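Local coordinates for protein ALDH21) (Physcomitrella patens subsp. patens, PDB 5MZ5) that oxidises succinic semialdehyde as an NADP(+)-dependent dehydrogenase of the aldehyde dehydrogenase family, in a moss, at residues A81-V86 with D255-L260; L122-G127 with T217-L222. All coordinates share one frame; numbering follows the deposited sequence.

Interaction 1 of 2, residues A81-V86 with D255-L260; sequences AIDAAV and DERFKL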
ATOM      1  N   ALA A  81       6.697  31.554  21.724  1.00 27.89           N
ATOM      2  CA  ALA A  81       6.207  30.843  20.541  1.00 26.11           C
ATOM      3  C   ALA A  81       6.415  29.347  20.687  1.00 27.97           C
ATOM      4  O   ALA A  81       5.490  28.564  20.427  1.00 27.31           O
ATOM      5  CB  ALA A  81       6.904  31.359  19.284  1.00 26.55           C
ATOM      6  N   ILE A  82       7.630  28.953  21.114  1.00 22.97           N
ATOM      7  CA  ILE A  82       7.971  27.543  21.298  1.00 22.57           C
ATOM      8  C   ILE A  82       7.155  26.931  22.470  1.00 27.44           C
ATOM      9  O   ILE A  82       6.612  25.831  22.317  1.00 26.93           O
ATOM     10  CB  ILE A  82       9.508  27.299  21.410  1.00 24.17           C
ATOM     11  CG1 ILE A  82      10.274  27.924  20.219  1.00 24.69           C
ATOM     12  CG2 ILE A  82       9.782  25.807  21.486  1.00 21.96           C
ATOM     13  CD1 ILE A  82      11.827  28.093  20.400  1.00 26.81           C
ATOM     14  N   ASP A  83       7.034  27.660  23.610  1.00 23.73           N
ATOM     15  CA  ASP A  83       6.219  27.204  24.750  1.00 23.40           C
ATOM     16  C   ASP A  83       4.756  26.982  24.339  1.00 27.00           C
ATOM     17  O   ASP A  83       4.147  26.003  24.774  1.00 26.65           O
ATOM     18  CB  ASP A  83       6.286  28.194  25.924  1.00 24.82           C
ATOM     19  CG  ASP A  83       7.554  28.107  26.737  1.00 38.86           C
ATOM     20  OD1 ASP A  83       8.187  27.029  26.740  1.00 42.65           O
ATOM     21  OD2 ASP A  83       7.909  29.111  27.389  1.00 40.92           O
ATOM     22  N   ALA A  84       4.200  27.907  23.530  1.00 22.50           N
ATOM     23  CA  ALA A  84       2.824  27.837  23.042  1.00 23.18           C
ATOM     24  C   ALA A  84       2.615  26.648  22.103  1.00 27.76           C
ATOM     25  O   ALA A  84       1.568  26.024  22.177  1.00 28.95           O
ATOM     26  CB  ALA A  84       2.438  29.138  22.353  1.00 23.88           C
ATOM     27  N   ALA A  85       3.638  26.306  21.263  1.00 25.29           N
ATOM     28  CA  ALA A  85       3.614  25.165  20.339  1.00 24.70           C
ATOM     29  C   ALA A  85       3.606  23.851  21.132  1.00 29.03           C
ATOM     30  O   ALA A  85       2.818  22.964  20.823  1.00 29.92           O
ATOM     31  CB  ALA A  85       4.800  25.218  19.379  1.00 24.61           C
ATOM     32  N   VAL A  86       4.456  23.747  22.173  1.00 26.48           N
ATOM     33  CA  VAL A  86       4.506  22.598  23.087  1.00 26.32           C
ATOM     34  C   VAL A  86       3.123  22.448  23.775  1.00 30.58           C
ATOM     35  O   VAL A  86       2.568  21.351  23.793  1.00 30.64           O
ATOM     36  CB  VAL A  86       5.665  22.723  24.122  1.00 30.05           C
ATOM     37  CG1 VAL A  86       5.565  21.656  25.229  1.00 28.74           C
ATOM     38  CG2 VAL A  86       7.029  22.660  23.433  1.00 29.53           C
ATOM     39  N   ASP A 255      17.020  24.368  19.823  1.00 28.85           N
ATOM     40  CA  ASP A 255      15.994  24.213  20.855  1.00 28.38           C
ATOM     41  C   ASP A 255      15.438  22.787  20.959  1.00 31.48           C
ATOM     42  O   ASP A 255      14.948  22.224  19.985  1.00 30.31           O
ATOM     43  CB  ASP A 255      14.871  25.248  20.724  1.00 29.91           C
ATOM     44  CG  ASP A 255      14.231  25.495  22.068  1.00 34.31           C
ATOM     45  OD1 ASP A 255      13.399  24.679  22.483  1.00 34.61           O
ATOM     46  OD2 ASP A 255      14.618  26.461  22.730  1.00 37.35           O
ATOM     47  N   GLU A 256      15.567  22.208  22.150  1.00 28.95           N
ATOM     48  CA  GLU A 256      15.177  20.836  22.472  1.00 29.95           C
ATOM     49  C   GLU A 256      13.664  20.622  22.498  1.00 32.69           C
ATOM     50  O   GLU A 256      13.225  19.472  22.436  1.00 32.90           O
ATOM     51  CB  GLU A 256      15.815  20.378  23.794  1.00 32.42           C
ATOM     52  CG  GLU A 256      17.341  20.350  23.778  1.00 48.82           C
ATOM     53  CD  GLU A 256      18.014  19.917  25.068  1.00 80.94           C
ATOM     54  OE1 GLU A 256      18.995  20.580  25.482  1.00 69.70           O
ATOM     55  OE2 GLU A 256      17.570  18.904  25.654  1.00 78.59           O
ATOM     56  N   ARG A 257      12.858  21.718  22.553  1.00 27.75           N
ATOM     57  CA  ARG A 257      11.391  21.617  22.540  1.00 27.04           C
ATOM     58  C   ARG A 257      10.866  21.228  21.141  1.00 28.54           C
ATOM     59  O   ARG A 257       9.767  20.706  21.026  1.00 29.21           O
ATOM     60  CB  ARG A 257      10.738  22.897  23.077  1.00 27.80           C
ATOM     61  CG  ARG A 257      10.879  23.091  24.594  1.00 25.85           C
ATOM     62  CD  ARG A 257      10.584  24.528  25.020  1.00 26.59           C
ATOM     63  NE  ARG A 257      11.575  25.473  24.483  1.00 23.01           N
ATOM     64  CZ  ARG A 257      11.525  26.800  24.597  1.00 41.45           C
ATOM     65  NH1 ARG A 257      12.481  27.550  24.070  1.00 35.39           N
ATOM     66  NH2 ARG A 257      10.519  27.384  25.232  1.00 34.06           N
ATOM     67  N   PHE A 258      11.658  21.466  20.088  1.00 23.99           N
ATOM     68  CA  PHE A 258      11.306  21.047  18.734  1.00 23.22           C
ATOM     69  C   PHE A 258      11.702  19.581  18.533  1.00 27.34           C
ATOM     70  O   PHE A 258      12.807  19.167  18.920  1.00 26.47           O
ATOM     71  CB  PHE A 258      12.017  21.885  17.684  1.00 23.55           C
ATOM     72  CG  PHE A 258      11.651  23.339  17.609  1.00 22.46           C
ATOM     73  CD1 PHE A 258      10.382  23.730  17.198  1.00 21.56           C
ATOM     74  CD2 PHE A 258      12.608  24.319  17.821  1.00 20.83           C
ATOM     75  CE1 PHE A 258      10.070  25.075  17.053  1.00 21.70           C
ATOM     76  CE2 PHE A 258      12.301  25.667  17.655  1.00 22.75           C
ATOM     77  CZ  PHE A 258      11.037  26.035  17.261  1.00 20.68           C
ATOM     78  N   LYS A 259      10.807  18.819  17.888  1.00 23.21           N
ATOM     79  CA  LYS A 259      10.997  17.385  17.599  1.00 22.60           C
ATOM     80  C   LYS A 259      11.536  17.152  16.199  1.00 26.30           C
ATOM     81  O   LYS A 259      12.084  16.087  15.895  1.00 25.31           O
ATOM     82  CB  LYS A 259       9.674  16.612  17.808  1.00 23.66           C
ATOM     83  CG  LYS A 259       9.131  16.693  19.259  1.00 28.65           C
ATOM     84  CD  LYS A 259      10.088  16.173  20.354  1.00 39.74           C
ATOM     85  CE  LYS A 259      10.146  14.655  20.448  1.00 50.05           C
ATOM     86  NZ  LYS A 259      11.032  14.178  21.550  1.00 64.09           N
ATOM     87  N   LEU A 260      11.373  18.158  15.350  1.00 23.17           N
ATOM     88  CA  LEU A 260      11.830  18.130  13.976  1.00 22.62           C
ATOM     89  C   LEU A 260      12.247  19.526  13.528  1.00 27.50           C
ATOM     90  O   LEU A 260      11.572  20.507  13.844  1.00 26.55           O
ATOM     91  CB  LEU A 260      10.697  17.604  13.058  1.00 21.26           C
ATOM     92  CG  LEU A 260      10.916  17.669  11.518  1.00 24.48           C
ATOM     93  CD1 LEU A 260      11.964  16.668  11.043  1.00 23.15           C
ATOM     94  CD2 LEU A 260       9.617  17.392  10.789  1.00 24.59           C
TER
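The side chains of Ile82 and Arg257 cross at about a right angle. The methyl CG2 of Ile82 lies over one face of the Arg257 guanidinium, toward its rim, and is 3.5 Å from NE of that arginine. It also touches Arg257 CB and lies over a face of the Phe258 ring. The torsion of Ile82 (chi1 -53°) puts CG1 beside the backbone N. CG1 and CD1 run along Phe258 CZ and CE2, with Ile82 CG1 3.6 Å from Phe258 CZ. CD1 also reaches Arg257 NH1 and the Asp255 carboxylate. Val86 CG2 packs crosswise on the aliphatic start of the arginine.

Asp83, Asp255 and Arg257 form a salt-bridge network. Arg257 NH2 meets Asp83 OD1 at 2.8 Å, in the guanidinium plane but from well above the carboxylate, whose plane is turned 65° from it. Within its own loop Arg257 grips Asp255 side-on with two nitrogens, again a salt bridge. Arg257 NE meets Asp255 OD1 at 2.8 Å, and Arg257 NH1 meets Asp255 OD2 in a nearly straight bond of 2.7 Å. Asp255 OD1 also accepts the backbone N of Arg257, which closes an Asx turn. These bonds probably fix the rotation of the guanidinium. Asp79 adds another salt bridge to NH1.

The contact joins helix 75-94 to the loop between helix 251-254 and strand 260-264. Phe258 also touches Val210 of strand 209-212 and Ser183 of strand 182-185, in the Rossmann-type sheet.

Interaction 2 of 2, residues L122-G127 with T217-L222; sequences LTMESG and TPLSAL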
ATOM      1  N   LEU A 122       4.261  38.817  -3.937  1.00 29.21           N
ATOM      2  CA  LEU A 122       5.314  37.875  -4.289  1.00 28.80           C
ATOM      3  C   LEU A 122       6.311  38.489  -5.240  1.00 30.06           C
ATOM      4  O   LEU A 122       7.502  38.429  -4.976  1.00 29.73           O
ATOM      5  CB  LEU A 122       4.717  36.628  -4.935  1.00 29.51           C
ATOM      6  CG  LEU A 122       4.640  35.375  -4.122  1.00 36.23           C
ATOM      7  CD1 LEU A 122       4.023  34.266  -4.955  1.00 35.74           C
ATOM      8  CD2 LEU A 122       6.041  34.930  -3.646  1.00 41.62           C
ATOM      9  N   THR A 123       5.836  39.075  -6.350  1.00 26.13           N
ATOM     10  CA  THR A 123       6.681  39.749  -7.342  1.00 25.90           C
ATOM     11  C   THR A 123       7.473  40.894  -6.695  1.00 29.72           C
ATOM     12  O   THR A 123       8.676  41.023  -6.918  1.00 27.34           O
ATOM     13  CB  THR A 123       5.813  40.213  -8.518  1.00 30.74           C
ATOM     14  OG1 THR A 123       5.492  39.050  -9.259  1.00 30.53           O
ATOM     15  CG2 THR A 123       6.533  41.223  -9.440  1.00 28.30           C
ATOM     16  N   MET A 124       6.791  41.704  -5.879  1.00 28.91           N
ATOM     17  CA  MET A 124       7.387  42.824  -5.167  1.00 30.40           C
ATOM     18  C   MET A 124       8.563  42.380  -4.262  1.00 34.31           C
ATOM     19  O   MET A 124       9.675  42.904  -4.405  1.00 33.74           O
ATOM     20  CB  MET A 124       6.286  43.585  -4.390  1.00 33.93           C
ATOM     21  CG  MET A 124       6.747  44.868  -3.713  1.00 39.52           C
ATOM     22  SD  MET A 124       7.536  44.523  -2.113  1.00 46.55           S
ATOM     23  CE  MET A 124       6.069  44.246  -1.103  1.00 43.27           C
ATOM     24  N   GLU A 125       8.320  41.433  -3.338  1.00 30.37           N
ATOM     25  CA  GLU A 125       9.363  41.035  -2.393  1.00 30.26           C
ATOM     26  C   GLU A 125      10.412  40.063  -2.952  1.00 33.87           C
ATOM     27  O   GLU A 125      11.485  39.966  -2.366  1.00 32.65           O
ATOM     28  CB  GLU A 125       8.750  40.477  -1.105  1.00 30.85           C
ATOM     29  CG  GLU A 125       8.150  39.084  -1.257  1.00 36.89           C
ATOM     30  CD  GLU A 125       7.685  38.444   0.031  1.00 46.59           C
ATOM     31  OE1 GLU A 125       7.994  38.991   1.111  1.00 37.95           O
ATOM     32  OE2 GLU A 125       7.034  37.379  -0.036  1.00 36.88           O
ATOM     33  N   SER A 126      10.090  39.304  -4.019  1.00 29.94           N
ATOM     34  CA  SER A 126      11.047  38.332  -4.547  1.00 29.55           C
ATOM     35  C   SER A 126      11.725  38.775  -5.839  1.00 32.81           C
ATOM     36  O   SER A 126      12.794  38.259  -6.174  1.00 32.35           O
ATOM     37  CB  SER A 126      10.390  36.962  -4.718  1.00 31.01           C
ATOM     38  OG  SER A 126       9.569  36.920  -5.873  1.00 33.01           O
ATOM     39  N   GLY A 127      11.097  39.706  -6.557  1.00 27.34           N
ATOM     40  CA  GLY A 127      11.605  40.168  -7.839  1.00 27.15           C
ATOM     41  C   GLY A 127      11.271  39.230  -8.989  1.00 30.90           C
ATOM     42  O   GLY A 127      11.731  39.446 -10.112  1.00 31.12           O
ATOM     43  N   THR A 217      12.226  37.980   2.203  1.00 24.10           N
ATOM     44  CA  THR A 217      10.909  37.695   1.633  1.00 24.38           C
ATOM     45  C   THR A 217       9.911  37.142   2.698  1.00 27.71           C
ATOM     46  O   THR A 217       9.395  36.038   2.511  1.00 27.14           O
ATOM     47  CB  THR A 217      11.062  36.688   0.471  1.00 32.19           C
ATOM     48  OG1 THR A 217      11.578  35.465   1.006  1.00 30.60           O
ATOM     49  CG2 THR A 217      11.929  37.196  -0.679  1.00 25.66           C
ATOM     50  N   PRO A 218       9.562  37.883   3.780  1.00 23.66           N
ATOM     51  CA  PRO A 218       8.668  37.295   4.795  1.00 22.43           C
ATOM     52  C   PRO A 218       7.174  37.490   4.593  1.00 26.00           C
ATOM     53  O   PRO A 218       6.397  36.883   5.316  1.00 26.13           O
ATOM     54  CB  PRO A 218       9.111  38.011   6.080  1.00 23.80           C
ATOM     55  CG  PRO A 218       9.510  39.371   5.609  1.00 27.66           C
ATOM     56  CD  PRO A 218      10.044  39.221   4.205  1.00 23.97           C
ATOM     57  N   LEU A 219       6.774  38.384   3.689  1.00 23.06           N
ATOM     58  CA  LEU A 219       5.377  38.787   3.542  1.00 22.95           C
ATOM     59  C   LEU A 219       4.445  37.690   3.103  1.00 28.95           C
ATOM     60  O   LEU A 219       3.296  37.697   3.534  1.00 29.66           O
ATOM     61  CB  LEU A 219       5.236  40.009   2.626  1.00 23.02           C
ATOM     62  CG  LEU A 219       6.204  41.161   2.865  1.00 26.43           C
ATOM     63  CD1 LEU A 219       6.022  42.201   1.801  1.00 26.10           C
ATOM     64  CD2 LEU A 219       6.056  41.758   4.290  1.00 25.44           C
ATOM     65  N   SER A 220       4.923  36.757   2.260  1.00 27.03           N
ATOM     66  CA  SER A 220       4.150  35.612   1.760  1.00 27.11           C
ATOM     67  C   SER A 220       3.804  34.695   2.915  1.00 30.81           C
ATOM     68  O   SER A 220       2.656  34.232   3.022  1.00 30.48           O
ATOM     69  CB  SER A 220       4.926  34.853   0.686  1.00 28.36           C
ATOM     70  OG  SER A 220       5.009  35.639  -0.486  1.00 37.89           O
ATOM     71  N   ALA A 221       4.791  34.469   3.806  1.00 26.97           N
ATOM     72  CA  ALA A 221       4.587  33.676   5.011  1.00 25.64           C
ATOM     73  C   ALA A 221       3.630  34.388   5.978  1.00 26.64           C
ATOM     74  O   ALA A 221       2.818  33.733   6.625  1.00 24.06           O
ATOM     75  CB  ALA A 221       5.908  33.416   5.690  1.00 26.36           C
ATOM     76  N   LEU A 222       3.707  35.723   6.047  1.00 23.52           N
ATOM     77  CA  LEU A 222       2.871  36.516   6.938  1.00 23.67           C
ATOM     78  C   LEU A 222       1.422  36.564   6.472  1.00 27.88           C
ATOM     79  O   LEU A 222       0.536  36.649   7.312  1.00 27.01           O
ATOM     80  CB  LEU A 222       3.461  37.924   7.182  1.00 23.99           C
ATOM     81  CG  LEU A 222       4.797  37.951   7.978  1.00 28.20           C
ATOM     82  CD1 LEU A 222       5.404  39.360   7.972  1.00 27.49           C
ATOM     83  CD2 LEU A 222       4.623  37.416   9.418  1.00 31.12           C
TER
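The carboxylate of Glu125 meets Leu219 and Ser220 in the first turn of helix 219-229, reaching there from the last turn of helix 115-126. Its CB points toward that segment. CG sits between the backbone N and the carbonyl carbon (chi1 74°), and the chain then runs extended to the carboxylate. Glu125 CG passes 4.1 Å from Thr217 CB, and CD lies close to the backbone of Thr217. Glu125 OE1 accepts the backbone N of Leu219 at 2.9 Å through its syn lone pair. It also lies near Pro218 N, which has no hydrogen to give, and against CB and CG of Leu219. OE2 takes two donors. Ser220 OG approaches Glu125 OE2 nearly along the C-O axis at 2.7 Å. Ser220 N comes to Glu125 OE2 from the syn side at 3.2 Å, somewhat out of the carboxylate plane.

Apolar contacts lie round the polar ones. Leu122 CD2 lies 3.4 Å from Ser220 OG. Met124, bent at chi2 and chi3, brings CE to 3.6 Å from Leu219 CD1, the two side chains crossing at about a right angle. Thr217 CG2 packs on the carbonyl O of Glu125, and that oxygen also accepts a bond from Lys61. Val58 of strand 55-59 touches Glu125 too. Thr217 also packs on Trp188, an NADP(+)-binding residue, which places this junction beside the cofactor site.

With an alanine here in place of Glu125, the backbone N of Leu219 and of Ser220 would probably lose their acceptor, and the Ser220 hydroxyl would be set free to turn.

The contact is buried. Three bonds hold the carboxylate and should fix its rotation. Two come from backbone N-H groups in the first turn of helix 219-229, so its negative charge is probably eased by the helix dipole.

How the interactions relate
From the N terminus, the chain first passes through 81-86 on helix 75-94 and then through 122-127 on helix 115-126. After helix 130-151 and two further strands it enters the Rossmann-type sheet through 182-185 and 209-212. It then reaches 217-222, where interaction 2 closes a loop of 89 residues. Interaction 1 closes later, at 255-260, round a loop of 168 residues. Interaction 2 is therefore nested inside interaction 1. Both tie an early helix to a later part of the nucleotide-binding region: a loop leading into strand 260-264 in one case, the start of helix 219-229 in the other. Their centres lie about 26 Å apart, and they do not touch.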